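Local coordinates for ApeI dehydratase-like domain-containing protein (Pectobacterium atrosepticum, PDB 3ESI) that is of unknown function but has a hotdog fold and probably acts on acyl thioesters, as dehydratases of the ApeI type do, at residues T98-I103 with E109-S114; A47-V52 with G115-T120; F31-H36 with P41-V46. All coordinates share one frame; numbering follows the deposited sequence.

Interaction 1 (T98-I103 with E109-S114)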
ATOM      1  N   THR A  98      -5.442 -24.005   9.483  1.00 45.06           N
ATOM      2  CA  THR A  98      -4.034 -23.676   9.339  1.00 44.71           C
ATOM      3  C   THR A  98      -3.664 -23.701   7.854  1.00 43.67           C
ATOM      4  O   THR A  98      -4.056 -24.607   7.124  1.00 43.81           O
ATOM      5  CB  THR A  98      -3.170 -24.677  10.127  1.00 45.06           C
ATOM      6  OG1 THR A  98      -3.158 -24.287  11.505  1.00 47.57           O
ATOM      7  CG2 THR A  98      -1.754 -24.714   9.600  1.00 47.18           C
ATOM      8  N   PHE A  99      -2.925 -22.697   7.404  1.00 42.29           N
ATOM      9  CA  PHE A  99      -2.536 -22.638   6.007  1.00 40.07           C
ATOM     10  C   PHE A  99      -1.057 -22.353   5.860  1.00 39.94           C
ATOM     11  O   PHE A  99      -0.419 -21.829   6.772  1.00 38.67           O
ATOM     12  CB  PHE A  99      -3.335 -21.559   5.275  1.00 39.32           C
ATOM     13  CG  PHE A  99      -2.927 -20.165   5.621  1.00 38.56           C
ATOM     14  CD1 PHE A  99      -1.809 -19.587   5.031  1.00 39.05           C
ATOM     15  CD2 PHE A  99      -3.665 -19.420   6.539  1.00 39.77           C
ATOM     16  CE1 PHE A  99      -1.425 -18.277   5.348  1.00 40.00           C
ATOM     17  CE2 PHE A  99      -3.294 -18.111   6.863  1.00 39.84           C
ATOM     18  CZ  PHE A  99      -2.170 -17.537   6.266  1.00 40.07           C
ATOM     19  N   SER A 100      -0.521 -22.699   4.695  1.00 39.56           N
ATOM     20  CA  SER A 100       0.880 -22.464   4.411  1.00 38.53           C
ATOM     21  C   SER A 100       1.143 -22.312   2.909  1.00 37.62           C
ATOM     22  O   SER A 100       0.744 -23.152   2.109  1.00 36.81           O
ATOM     23  CB  SER A 100       1.713 -23.609   4.978  1.00 38.98           C
ATOM     24  OG  SER A 100       3.085 -23.378   4.746  1.00 41.53           O
ATOM     25  N   TYR A 101       1.804 -21.219   2.540  1.00 37.08           N
ATOM     26  CA  TYR A 101       2.140 -20.937   1.146  1.00 37.46           C
ATOM     27  C   TYR A 101       3.636 -21.084   0.957  1.00 37.76           C
ATOM     28  O   TYR A 101       4.416 -20.543   1.738  1.00 38.14           O
ATOM     29  CB  TYR A 101       1.781 -19.493   0.763  1.00 34.28           C
ATOM     30  CG  TYR A 101       0.341 -19.223   0.392  1.00 34.36           C
ATOM     31  CD1 TYR A 101      -0.147 -19.521  -0.882  1.00 32.49           C
ATOM     32  CD2 TYR A 101      -0.526 -18.612   1.302  1.00 36.01           C
ATOM     33  CE1 TYR A 101      -1.456 -19.209  -1.238  1.00 32.39           C
ATOM     34  CE2 TYR A 101      -1.833 -18.299   0.955  1.00 33.82           C
ATOM     35  CZ  TYR A 101      -2.289 -18.596  -0.311  1.00 34.07           C
ATOM     36  OH  TYR A 101      -3.579 -18.263  -0.645  1.00 34.87           O
ATOM     37  N   SER A 102       4.046 -21.797  -0.084  1.00 38.08           N
ATOM     38  CA  SER A 102       5.473 -21.917  -0.356  1.00 38.66           C
ATOM     39  C   SER A 102       5.729 -21.714  -1.852  1.00 37.97           C
ATOM     40  O   SER A 102       4.927 -22.109  -2.698  1.00 37.68           O
ATOM     41  CB  SER A 102       6.036 -23.267   0.151  1.00 38.66           C
ATOM     42  OG  SER A 102       5.599 -24.380  -0.607  1.00 39.89           O
ATOM     43  N   ILE A 103       6.833 -21.042  -2.157  1.00 38.17           N
ATOM     44  CA  ILE A 103       7.227 -20.750  -3.533  1.00 38.31           C
ATOM     45  C   ILE A 103       8.170 -21.826  -4.046  1.00 40.18           C
ATOM     46  O   ILE A 103       9.181 -22.123  -3.397  1.00 39.05           O
ATOM     47  CB  ILE A 103       7.981 -19.414  -3.624  1.00 37.03           C
ATOM     48  CG1 ILE A 103       7.092 -18.273  -3.129  1.00 36.80           C
ATOM     49  CG2 ILE A 103       8.432 -19.172  -5.052  1.00 37.71           C
ATOM     50  CD1 ILE A 103       7.825 -16.956  -2.965  1.00 33.46           C
ATOM     51  N   GLU A 109      12.159 -24.635  -2.129  1.00 54.87           N
ATOM     52  CA  GLU A 109      10.789 -24.424  -1.706  1.00 54.88           C
ATOM     53  C   GLU A 109      10.848 -23.606  -0.424  1.00 54.91           C
ATOM     54  O   GLU A 109      11.125 -24.146   0.645  1.00 56.88           O
ATOM     55  CB  GLU A 109      10.085 -25.759  -1.449  1.00 54.44           C
ATOM     56  CG  GLU A 109       8.778 -25.604  -0.685  1.00 57.65           C
ATOM     57  CD  GLU A 109       7.887 -26.831  -0.765  1.00 60.17           C
ATOM     58  OE1 GLU A 109       6.865 -26.874  -0.033  1.00 60.21           O
ATOM     59  OE2 GLU A 109       8.203 -27.744  -1.564  1.00 60.40           O
ATOM     60  N   ARG A 110      10.613 -22.302  -0.540  1.00 54.75           N
ATOM     61  CA  ARG A 110      10.627 -21.395   0.614  1.00 54.02           C
ATOM     62  C   ARG A 110       9.204 -21.110   1.088  1.00 51.72           C
ATOM     63  O   ARG A 110       8.276 -21.051   0.283  1.00 52.00           O
ATOM     64  CB  ARG A 110      11.263 -20.049   0.251  1.00 56.04           C
ATOM     65  CG  ARG A 110      12.678 -20.088  -0.275  1.00 60.12           C
ATOM     66  CD  ARG A 110      13.058 -18.702  -0.779  1.00 64.62           C
ATOM     67  NE  ARG A 110      12.093 -18.217  -1.773  1.00 68.58           N
ATOM     68  CZ  ARG A 110      12.122 -17.009  -2.333  1.00 69.08           C
ATOM     69  NH1 ARG A 110      13.071 -16.145  -1.998  1.00 70.24           N
ATOM     70  NH2 ARG A 110      11.205 -16.667  -3.233  1.00 68.84           N
ATOM     71  N   THR A 111       9.031 -20.922   2.390  1.00 49.52           N
ATOM     72  CA  THR A 111       7.709 -20.597   2.920  1.00 46.78           C
ATOM     73  C   THR A 111       7.512 -19.114   2.638  1.00 45.56           C
ATOM     74  O   THR A 111       8.412 -18.313   2.887  1.00 47.35           O
ATOM     75  CB  THR A 111       7.625 -20.830   4.441  1.00 46.58           C
ATOM     76  OG1 THR A 111       7.969 -22.189   4.740  1.00 47.40           O
ATOM     77  CG2 THR A 111       6.219 -20.566   4.940  1.00 45.48           C
ATOM     78  N   ALA A 112       6.352 -18.741   2.106  1.00 42.86           N
ATOM     79  CA  ALA A 112       6.098 -17.341   1.793  1.00 40.89           C
ATOM     80  C   ALA A 112       5.238 -16.705   2.874  1.00 40.75           C
ATOM     81  O   ALA A 112       5.427 -15.537   3.241  1.00 39.09           O
ATOM     82  CB  ALA A 112       5.409 -17.222   0.430  1.00 41.78           C
ATOM     83  N   SER A 113       4.288 -17.480   3.379  1.00 38.61           N
ATOM     84  CA  SER A 113       3.406 -17.000   4.420  1.00 38.34           C
ATOM     85  C   SER A 113       2.686 -18.183   5.043  1.00 38.46           C
ATOM     86  O   SER A 113       2.568 -19.238   4.432  1.00 40.99           O
ATOM     87  CB  SER A 113       2.399 -16.009   3.840  1.00 36.50           C
ATOM     88  OG  SER A 113       1.509 -16.655   2.950  1.00 37.75           O
ATOM     89  N   SER A 114       2.224 -18.015   6.271  1.00 37.35           N
ATOM     90  CA  SER A 114       1.505 -19.077   6.962  1.00 37.83           C
ATOM     91  C   SER A 114       0.663 -18.431   8.033  1.00 37.77           C
ATOM     92  O   SER A 114       0.867 -17.263   8.353  1.00 38.35           O
ATOM     93  CB  SER A 114       2.489 -20.057   7.596  1.00 37.36           C
ATOM     94  OG  SER A 114       3.469 -19.376   8.373  1.00 37.09           O
TER
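The ring of Phe99 lies against the backbone of Ser114, its CE1 coming to 3.4 Å from Ser114 C, while the Ser113 hydroxyl sits near the plane of the ring, at its edge. Phe99 CG stands between its own backbone N and carbonyl carbon (chi1 73°), a torsion that swings the ring across to the partner strand. Two residues on, the Tyr101 ring takes the same Ser113 OG obliquely, with CD2 3.3 Å from that oxygen. Both hydroxyls turn to the helix 45-59: Tyr101 OH bonds to Gln48 O and Ser113 OG to Gln48 OE1. The two strands form an antiparallel beta hairpin within the sheet that, in a hotdog fold, wraps round the long helix. Its regular pairing is broken by a classic beta bulge, in which Ala112 and Ser113 both face Tyr101. One carbonyl, Tyr101 O, takes both N-H groups of the bulge, Ala112 N at 2.7 Å and Ser113 N only weakly. Tyr101 N in turn gives to Ser113 O. Beyond the bulge, Ile103 and Arg110 run side by side, and Ile103 CD1 approaches Arg110 NH2 at 3.4 Å. On the other face, Ser102 OG donates to Glu109 OE1 over 2.9 Å, reaching it from above the carboxylate plane, 50° out of it; Glu109 OE2 makes a salt bridge with Arg85 of the adjoining strand.

Interaction 2 (A47-V52 with G115-T120); sequences AQLDWV and GKIKLT
Ile117 CD1 meets Leu49 CD1 at 3.3 Å, methyl to methyl, and this is the tight part of a small contact between the helix 45-59 and the strand 108-121. The spacing is closer than usual for two methyls, though at 2.50 Å resolution its exact value is uncertain. The second point of touch is looser: Val52 CG1 stands 4.2 Å from the same Ile117 CD1, so one terminal methyl serves both helix residues. Leu49 and Val52, three residues apart on one helix face, thus look to the inner side of the sheet that, as in hotdog folds, curves round the helix. Ile117 CD1 lies anti to CA (chi2 172°), which extends the side chain toward the helix, whereas Leu49 reaches it by setting CG anti to its backbone N (chi1 173°). The backbones stay well apart, as the nearest CA atoms, Leu49 and Ile117, are 9.4 Å from each other. Phe66 and Met53 also pack on Ile117, Phe99 and Tyr101 on Val52, and Phe31 of the second subunit on Leu49. The solvent side of the strand is different: Lys116 and Lys118 alternate with Ile117 and are partly exposed, Lys118 NZ bonding to Lys94 O. With 89 Å² buried and no hydrogen bond across it, this contact is purely apolar, consistent with packing and exclusion of water at this point.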
ATOM      1  N   ALA A  47      -5.410 -10.858  -0.766  1.00 29.96           N
ATOM      2  CA  ALA A  47      -5.533 -11.891  -1.780  1.00 28.94           C
ATOM      3  C   ALA A  47      -5.105 -13.241  -1.214  1.00 29.32           C
ATOM      4  O   ALA A  47      -5.745 -14.272  -1.459  1.00 27.83           O
ATOM      5  CB  ALA A  47      -4.687 -11.536  -2.992  1.00 31.13           C
ATOM      6  N   GLN A  48      -4.021 -13.242  -0.453  1.00 30.45           N
ATOM      7  CA  GLN A  48      -3.555 -14.487   0.121  1.00 32.01           C
ATOM      8  C   GLN A  48      -4.627 -15.088   1.034  1.00 32.06           C
ATOM      9  O   GLN A  48      -4.888 -16.295   0.993  1.00 31.08           O
ATOM     10  CB  GLN A  48      -2.249 -14.254   0.871  1.00 32.24           C
ATOM     11  CG  GLN A  48      -1.065 -14.005  -0.058  1.00 33.64           C
ATOM     12  CD  GLN A  48       0.257 -13.900   0.689  1.00 36.18           C
ATOM     13  OE1 GLN A  48       0.571 -14.739   1.537  1.00 36.88           O
ATOM     14  NE2 GLN A  48       1.040 -12.873   0.371  1.00 32.98           N
ATOM     15  N   LEU A  49      -5.264 -14.241   1.839  1.00 32.36           N
ATOM     16  CA  LEU A  49      -6.302 -14.707   2.748  1.00 33.71           C
ATOM     17  C   LEU A  49      -7.519 -15.174   1.953  1.00 33.58           C
ATOM     18  O   LEU A  49      -8.069 -16.243   2.202  1.00 35.85           O
ATOM     19  CB  LEU A  49      -6.713 -13.589   3.712  1.00 35.19           C
ATOM     20  CG  LEU A  49      -7.923 -13.926   4.600  1.00 37.69           C
ATOM     21  CD1 LEU A  49      -7.600 -15.161   5.413  1.00 37.98           C
ATOM     22  CD2 LEU A  49      -8.282 -12.759   5.514  1.00 37.32           C
ATOM     23  N   ASP A  50      -7.929 -14.360   0.991  1.00 32.11           N
ATOM     24  CA  ASP A  50      -9.074 -14.669   0.154  1.00 32.26           C
ATOM     25  C   ASP A  50      -8.945 -16.037  -0.486  1.00 33.18           C
ATOM     26  O   ASP A  50      -9.866 -16.843  -0.396  1.00 34.28           O
ATOM     27  CB  ASP A  50      -9.238 -13.596  -0.930  1.00 34.59           C
ATOM     28  CG  ASP A  50     -10.386 -13.893  -1.875  1.00 34.74           C
ATOM     29  OD1 ASP A  50     -11.494 -14.176  -1.397  1.00 35.69           O
ATOM     30  OD2 ASP A  50     -10.188 -13.842  -3.098  1.00 41.42           O
ATOM     31  N   TRP A  51      -7.814 -16.296  -1.143  1.00 32.74           N
ATOM     32  CA  TRP A  51      -7.590 -17.590  -1.772  1.00 32.01           C
ATOM     33  C   TRP A  51      -7.667 -18.696  -0.723  1.00 33.17           C
ATOM     34  O   TRP A  51      -8.257 -19.755  -0.970  1.00 34.41           O
ATOM     35  CB  TRP A  51      -6.221 -17.639  -2.458  1.00 31.05           C
ATOM     36  CG  TRP A  51      -6.079 -16.685  -3.586  1.00 30.45           C
ATOM     37  CD1 TRP A  51      -7.027 -15.841  -4.061  1.00 29.84           C
ATOM     38  CD2 TRP A  51      -4.916 -16.486  -4.398  1.00 31.13           C
ATOM     39  NE1 TRP A  51      -6.535 -15.126  -5.123  1.00 31.83           N
ATOM     40  CE2 TRP A  51      -5.239 -15.501  -5.352  1.00 30.90           C
ATOM     41  CE3 TRP A  51      -3.629 -17.048  -4.411  1.00 32.03           C
ATOM     42  CZ2 TRP A  51      -4.327 -15.060  -6.317  1.00 32.96           C
ATOM     43  CZ3 TRP A  51      -2.724 -16.614  -5.366  1.00 33.56           C
ATOM     44  CH2 TRP A  51      -3.078 -15.627  -6.310  1.00 33.85           C
ATOM     45  N   VAL A  52      -7.075 -18.462   0.444  1.00 34.13           N
ATOM     46  CA  VAL A  52      -7.118 -19.463   1.511  1.00 35.87           C
ATOM     47  C   VAL A  52      -8.574 -19.775   1.866  1.00 36.91           C
ATOM     48  O   VAL A  52      -8.972 -20.933   1.950  1.00 35.72           O
ATOM     49  CB  VAL A  52      -6.365 -18.979   2.782  1.00 35.92           C
ATOM     50  CG1 VAL A  52      -6.678 -19.885   3.946  1.00 35.80           C
ATOM     51  CG2 VAL A  52      -4.856 -18.987   2.535  1.00 33.91           C
ATOM     52  N   GLY A 115      -0.293 -19.168   8.581  1.00 37.94           N
ATOM     53  CA  GLY A 115      -1.106 -18.580   9.621  1.00 39.55           C
ATOM     54  C   GLY A 115      -2.226 -19.458  10.098  1.00 41.84           C
ATOM     55  O   GLY A 115      -2.463 -20.527   9.533  1.00 42.93           O
ATOM     56  N   LYS A 116      -2.906 -19.007  11.150  1.00 43.45           N
ATOM     57  CA  LYS A 116      -4.029 -19.743  11.713  1.00 44.45           C
ATOM     58  C   LYS A 116      -5.247 -18.837  11.703  1.00 44.10           C
ATOM     59  O   LYS A 116      -5.183 -17.684  12.106  1.00 44.30           O
ATOM     60  CB  LYS A 116      -3.725 -20.207  13.141  1.00 44.74           C
ATOM     61  CG  LYS A 116      -4.933 -20.830  13.843  1.00 47.80           C
ATOM     62  CD  LYS A 116      -4.533 -21.805  14.954  1.00 49.59           C
ATOM     63  CE  LYS A 116      -3.580 -21.170  15.956  1.00 51.71           C
ATOM     64  NZ  LYS A 116      -3.232 -22.123  17.050  1.00 55.42           N
ATOM     65  N   ILE A 117      -6.359 -19.376  11.234  1.00 43.72           N
ATOM     66  CA  ILE A 117      -7.594 -18.626  11.146  1.00 43.38           C
ATOM     67  C   ILE A 117      -8.689 -19.363  11.910  1.00 45.86           C
ATOM     68  O   ILE A 117      -8.726 -20.599  11.919  1.00 46.34           O
ATOM     69  CB  ILE A 117      -7.997 -18.479   9.669  1.00 42.62           C
ATOM     70  CG1 ILE A 117      -6.906 -17.701   8.931  1.00 41.96           C
ATOM     71  CG2 ILE A 117      -9.346 -17.801   9.543  1.00 41.01           C
ATOM     72  CD1 ILE A 117      -7.109 -17.656   7.445  1.00 45.02           C
ATOM     73  N   LYS A 118      -9.564 -18.611  12.572  1.00 46.77           N
ATOM     74  CA  LYS A 118     -10.662 -19.216  13.308  1.00 46.98           C
ATOM     75  C   LYS A 118     -11.875 -19.094  12.403  1.00 46.23           C
ATOM     76  O   LYS A 118     -12.068 -18.050  11.784  1.00 45.48           O
ATOM     77  CB  LYS A 118     -10.923 -18.460  14.620  1.00 50.38           C
ATOM     78  CG  LYS A 118      -9.730 -18.372  15.580  1.00 54.15           C
ATOM     79  CD  LYS A 118      -9.370 -19.723  16.206  1.00 57.45           C
ATOM     80  CE  LYS A 118     -10.497 -20.263  17.083  1.00 58.73           C
ATOM     81  NZ  LYS A 118     -10.134 -21.577  17.679  1.00 58.68           N
ATOM     82  N   LEU A 119     -12.670 -20.158  12.305  1.00 46.48           N
ATOM     83  CA  LEU A 119     -13.881 -20.142  11.483  1.00 48.23           C
ATOM     84  C   LEU A 119     -15.098 -20.405  12.377  1.00 50.23           C
ATOM     85  O   LEU A 119     -14.948 -20.871  13.507  1.00 50.91           O
ATOM     86  CB  LEU A 119     -13.813 -21.213  10.385  1.00 47.68           C
ATOM     87  CG  LEU A 119     -12.616 -21.246   9.418  1.00 46.57           C
ATOM     88  CD1 LEU A 119     -12.885 -22.307   8.346  1.00 42.92           C
ATOM     89  CD2 LEU A 119     -12.389 -19.877   8.781  1.00 45.49           C
ATOM     90  N   THR A 120     -16.295 -20.102  11.885  1.00 52.49           N
ATOM     91  CA  THR A 120     -17.509 -20.322  12.668  1.00 55.27           C
ATOM     92  C   THR A 120     -18.617 -20.908  11.800  1.00 57.25           C
ATOM     93  O   THR A 120     -18.678 -20.654  10.595  1.00 56.42           O
ATOM     94  CB  THR A 120     -18.063 -18.997  13.274  1.00 56.05           C
ATOM     95  OG1 THR A 120     -17.010 -18.282  13.918  1.00 59.11           O
ATOM     96  CG2 THR A 120     -19.143 -19.284  14.311  1.00 56.09           C
TER

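Interaction 3 (F31-H36 with P41-V46); sequences FWFNGH and PLLPGV
Trp32 and Phe33, neighbours on a short 3-10 turn, both pack on the segment 41-46: Trp32 on Leu43, Pro44 and Val46, Phe33 on residues 41-43, with Leu43 shared. The Trp32 indole takes Leu43 CD1 over one face, 4.3 Å from Trp32 CG. Its benzo side is met obliquely by two further groups. Pro44 CG lies 3.4 Å from Trp32 CE3, and Val46 CG2 comes equally near to Trp32 CZ3. Phe33 CD1 approaches Pro41 CB at 3.6 Å, the two side chains crossing at about a right angle. The Leu42-Leu43 peptide bond meets the Phe33 ring at its edge, by CE1. Leu43 CD1 serves both aromatics, since it also approaches Phe33 CZ at 4.0 Å. Leu43 reaches them with CG placed roughly anti to its backbone N (chi1 -158°). No hydrogen bond crosses the contact. The segment 41-46 is the lead-in to the helix 45-59, the long helix of the hotdog fold, with Pro44 at its N-cap position, so the two aromatic rings pack on the chain just where it enters that helix. Further out, Trp32 NE1 bonds to Met1 O, Leu43 O accepts from Gln48 NE2 one turn into the helix, and Val26 and Pro80 pack on Phe33. After the 3-10 turn the chain bends through an Asx turn, in which Asn34 OD1 accepts from His36 N at 2.9 Å, in the carbonyl plane and on a lone pair. The neighbouring Phe31 packs its ring edge-to-face with Phe66 of the second subunit.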
ATOM      1  N   PHE A  31      -5.487  -8.638 -11.594  1.00 34.12           N
ATOM      2  CA  PHE A  31      -5.682  -7.225 -11.272  1.00 35.75           C
ATOM      3  C   PHE A  31      -4.775  -6.776 -10.130  1.00 35.45           C
ATOM      4  O   PHE A  31      -4.462  -5.587  -9.994  1.00 34.76           O
ATOM      5  CB  PHE A  31      -7.153  -6.953 -10.924  1.00 36.23           C
ATOM      6  CG  PHE A  31      -8.082  -7.073 -12.097  1.00 39.12           C
ATOM      7  CD1 PHE A  31      -7.770  -6.461 -13.310  1.00 41.06           C
ATOM      8  CD2 PHE A  31      -9.268  -7.785 -11.993  1.00 40.92           C
ATOM      9  CE1 PHE A  31      -8.630  -6.555 -14.414  1.00 41.09           C
ATOM     10  CE2 PHE A  31     -10.135  -7.887 -13.087  1.00 43.25           C
ATOM     11  CZ  PHE A  31      -9.812  -7.268 -14.303  1.00 43.22           C
ATOM     12  N   TRP A  32      -4.353  -7.739  -9.316  1.00 34.69           N
ATOM     13  CA  TRP A  32      -3.470  -7.474  -8.185  1.00 35.14           C
ATOM     14  C   TRP A  32      -2.149  -6.862  -8.638  1.00 36.35           C
ATOM     15  O   TRP A  32      -1.455  -6.215  -7.852  1.00 38.11           O
ATOM     16  CB  TRP A  32      -3.158  -8.778  -7.439  1.00 33.24           C
ATOM     17  CG  TRP A  32      -4.372  -9.522  -6.956  1.00 33.07           C
ATOM     18  CD1 TRP A  32      -4.908 -10.663  -7.489  1.00 30.15           C
ATOM     19  CD2 TRP A  32      -5.201  -9.172  -5.842  1.00 30.65           C
ATOM     20  NE1 TRP A  32      -6.018 -11.043  -6.772  1.00 30.68           N
ATOM     21  CE2 TRP A  32      -6.221 -10.145  -5.758  1.00 30.87           C
ATOM     22  CE3 TRP A  32      -5.179  -8.133  -4.904  1.00 31.08           C
ATOM     23  CZ2 TRP A  32      -7.211 -10.106  -4.772  1.00 29.97           C
ATOM     24  CZ3 TRP A  32      -6.157  -8.098  -3.926  1.00 29.56           C
ATOM     25  CH2 TRP A  32      -7.161  -9.079  -3.871  1.00 30.24           C
ATOM     26  N   PHE A  33      -1.799  -7.069  -9.900  1.00 36.13           N
ATOM     27  CA  PHE A  33      -0.537  -6.576 -10.413  1.00 37.56           C
ATOM     28  C   PHE A  33      -0.638  -5.469 -11.447  1.00 38.53           C
ATOM     29  O   PHE A  33       0.380  -5.039 -11.993  1.00 40.19           O
ATOM     30  CB  PHE A  33       0.251  -7.734 -11.014  1.00 37.69           C
ATOM     31  CG  PHE A  33       0.391  -8.918 -10.101  1.00 38.78           C
ATOM     32  CD1 PHE A  33       0.936  -8.774  -8.834  1.00 36.70           C
ATOM     33  CD2 PHE A  33       0.003 -10.187 -10.526  1.00 38.77           C
ATOM     34  CE1 PHE A  33       1.094  -9.876  -7.998  1.00 38.13           C
ATOM     35  CE2 PHE A  33       0.157 -11.298  -9.699  1.00 39.22           C
ATOM     36  CZ  PHE A  33       0.704 -11.142  -8.429  1.00 38.83           C
ATOM     37  N   ASN A  34      -1.842  -4.997 -11.721  1.00 38.51           N
ATOM     38  CA  ASN A  34      -2.011  -3.956 -12.726  1.00 39.81           C
ATOM     39  C   ASN A  34      -1.206  -2.666 -12.496  1.00 39.77           C
ATOM     40  O   ASN A  34      -1.321  -2.010 -11.459  1.00 40.10           O
ATOM     41  CB  ASN A  34      -3.492  -3.621 -12.884  1.00 40.43           C
ATOM     42  CG  ASN A  34      -3.772  -2.872 -14.161  1.00 42.90           C
ATOM     43  OD1 ASN A  34      -3.443  -1.684 -14.294  1.00 44.99           O
ATOM     44  ND2 ASN A  34      -4.361  -3.563 -15.122  1.00 42.16           N
ATOM     45  N   GLY A  35      -0.405  -2.307 -13.494  1.00 39.43           N
ATOM     46  CA  GLY A  35       0.414  -1.112 -13.423  1.00 38.80           C
ATOM     47  C   GLY A  35      -0.304   0.140 -12.948  1.00 39.79           C
ATOM     48  O   GLY A  35       0.332   1.033 -12.369  1.00 38.77           O
ATOM     49  N   HIS A  36      -1.614   0.214 -13.189  1.00 39.58           N
ATOM     50  CA  HIS A  36      -2.398   1.376 -12.770  1.00 40.51           C
ATOM     51  C   HIS A  36      -2.595   1.443 -11.265  1.00 40.84           C
ATOM     52  O   HIS A  36      -3.018   2.470 -10.735  1.00 41.62           O
ATOM     53  CB  HIS A  36      -3.782   1.388 -13.443  1.00 41.04           C
ATOM     54  CG  HIS A  36      -3.786   2.003 -14.810  1.00 42.70           C
ATOM     55  ND1 HIS A  36      -3.539   1.277 -15.959  1.00 41.80           N
ATOM     56  CD2 HIS A  36      -3.943   3.289 -15.204  1.00 41.38           C
ATOM     57  CE1 HIS A  36      -3.540   2.092 -17.000  1.00 42.89           C
ATOM     58  NE2 HIS A  36      -3.782   3.318 -16.569  1.00 42.08           N
ATOM     59  N   PRO A  41       4.683  -4.714  -7.839  1.00 48.60           N
ATOM     60  CA  PRO A  41       3.727  -5.807  -7.700  1.00 46.98           C
ATOM     61  C   PRO A  41       4.145  -7.009  -6.865  1.00 46.00           C
ATOM     62  O   PRO A  41       5.243  -7.560  -7.011  1.00 45.16           O
ATOM     63  CB  PRO A  41       3.415  -6.173  -9.154  1.00 48.67           C
ATOM     64  CG  PRO A  41       4.727  -5.940  -9.838  1.00 48.25           C
ATOM     65  CD  PRO A  41       5.197  -4.627  -9.222  1.00 49.30           C
ATOM     66  N   LEU A  42       3.244  -7.380  -5.964  1.00 44.69           N
ATOM     67  CA  LEU A  42       3.402  -8.549  -5.114  1.00 42.98           C
ATOM     68  C   LEU A  42       2.008  -8.909  -4.618  1.00 41.81           C
ATOM     69  O   LEU A  42       1.147  -8.044  -4.501  1.00 42.88           O
ATOM     70  CB  LEU A  42       4.345  -8.298  -3.941  1.00 41.13           C
ATOM     71  CG  LEU A  42       3.970  -7.354  -2.807  1.00 43.51           C
ATOM     72  CD1 LEU A  42       4.605  -7.869  -1.500  1.00 42.26           C
ATOM     73  CD2 LEU A  42       4.432  -5.942  -3.144  1.00 41.93           C
ATOM     74  N   LEU A  43       1.784 -10.186  -4.352  1.00 39.73           N
ATOM     75  CA  LEU A  43       0.489 -10.652  -3.894  1.00 37.70           C
ATOM     76  C   LEU A  43       0.183 -10.158  -2.473  1.00 37.31           C
ATOM     77  O   LEU A  43       0.724 -10.682  -1.493  1.00 36.47           O
ATOM     78  CB  LEU A  43       0.464 -12.174  -3.919  1.00 36.54           C
ATOM     79  CG  LEU A  43      -0.934 -12.768  -3.987  1.00 38.18           C
ATOM     80  CD1 LEU A  43      -1.567 -12.343  -5.306  1.00 38.34           C
ATOM     81  CD2 LEU A  43      -0.857 -14.284  -3.874  1.00 38.83           C
ATOM     82  N   PRO A  44      -0.703  -9.153  -2.346  1.00 35.96           N
ATOM     83  CA  PRO A  44      -1.051  -8.623  -1.022  1.00 35.16           C
ATOM     84  C   PRO A  44      -1.727  -9.631  -0.098  1.00 34.82           C
ATOM     85  O   PRO A  44      -2.231 -10.673  -0.538  1.00 36.87           O
ATOM     86  CB  PRO A  44      -1.954  -7.435  -1.350  1.00 34.01           C
ATOM     87  CG  PRO A  44      -2.620  -7.858  -2.623  1.00 36.44           C
ATOM     88  CD  PRO A  44      -1.479  -8.477  -3.404  1.00 35.98           C
ATOM     89  N   GLY A  45      -1.729  -9.300   1.188  1.00 33.94           N
ATOM     90  CA  GLY A  45      -2.341 -10.150   2.193  1.00 32.33           C
ATOM     91  C   GLY A  45      -3.818 -10.426   1.979  1.00 31.54           C
ATOM     92  O   GLY A  45      -4.277 -11.529   2.259  1.00 29.54           O
ATOM     93  N   VAL A  46      -4.578  -9.456   1.477  1.00 30.84           N
ATOM     94  CA  VAL A  46      -6.001  -9.725   1.286  1.00 31.92           C
ATOM     95  C   VAL A  46      -6.215 -10.845   0.290  1.00 30.46           C
ATOM     96  O   VAL A  46      -7.088 -11.694   0.481  1.00 30.15           O
ATOM     97  CB  VAL A  46      -6.803  -8.472   0.821  1.00 33.57           C
ATOM     98  CG1 VAL A  46      -6.659  -7.369   1.858  1.00 34.35           C
ATOM     99  CG2 VAL A  46      -6.324  -7.994  -0.551  1.00 34.70           C
TER

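From the N terminus, interaction 3 comes first and closes a short loop of four residues between 31-36 and 41-46, ending as the helix 45-59 begins. Interaction 2 then opens on that same helix and closes only at 115-120, spanning 62 residues. Interaction 1, the hairpin 98-103 with 109-114, is nested within that span, and its second strand runs straight on into 115-120. Interaction 3 is in series with both. Gln48 and Trp51 of the helix touch residues of interactions 1 and 3 alike, whereas those two remain about 6 Å apart at their nearest atoms. Together the contacts tie the lead-in loop, the helix and the sheet.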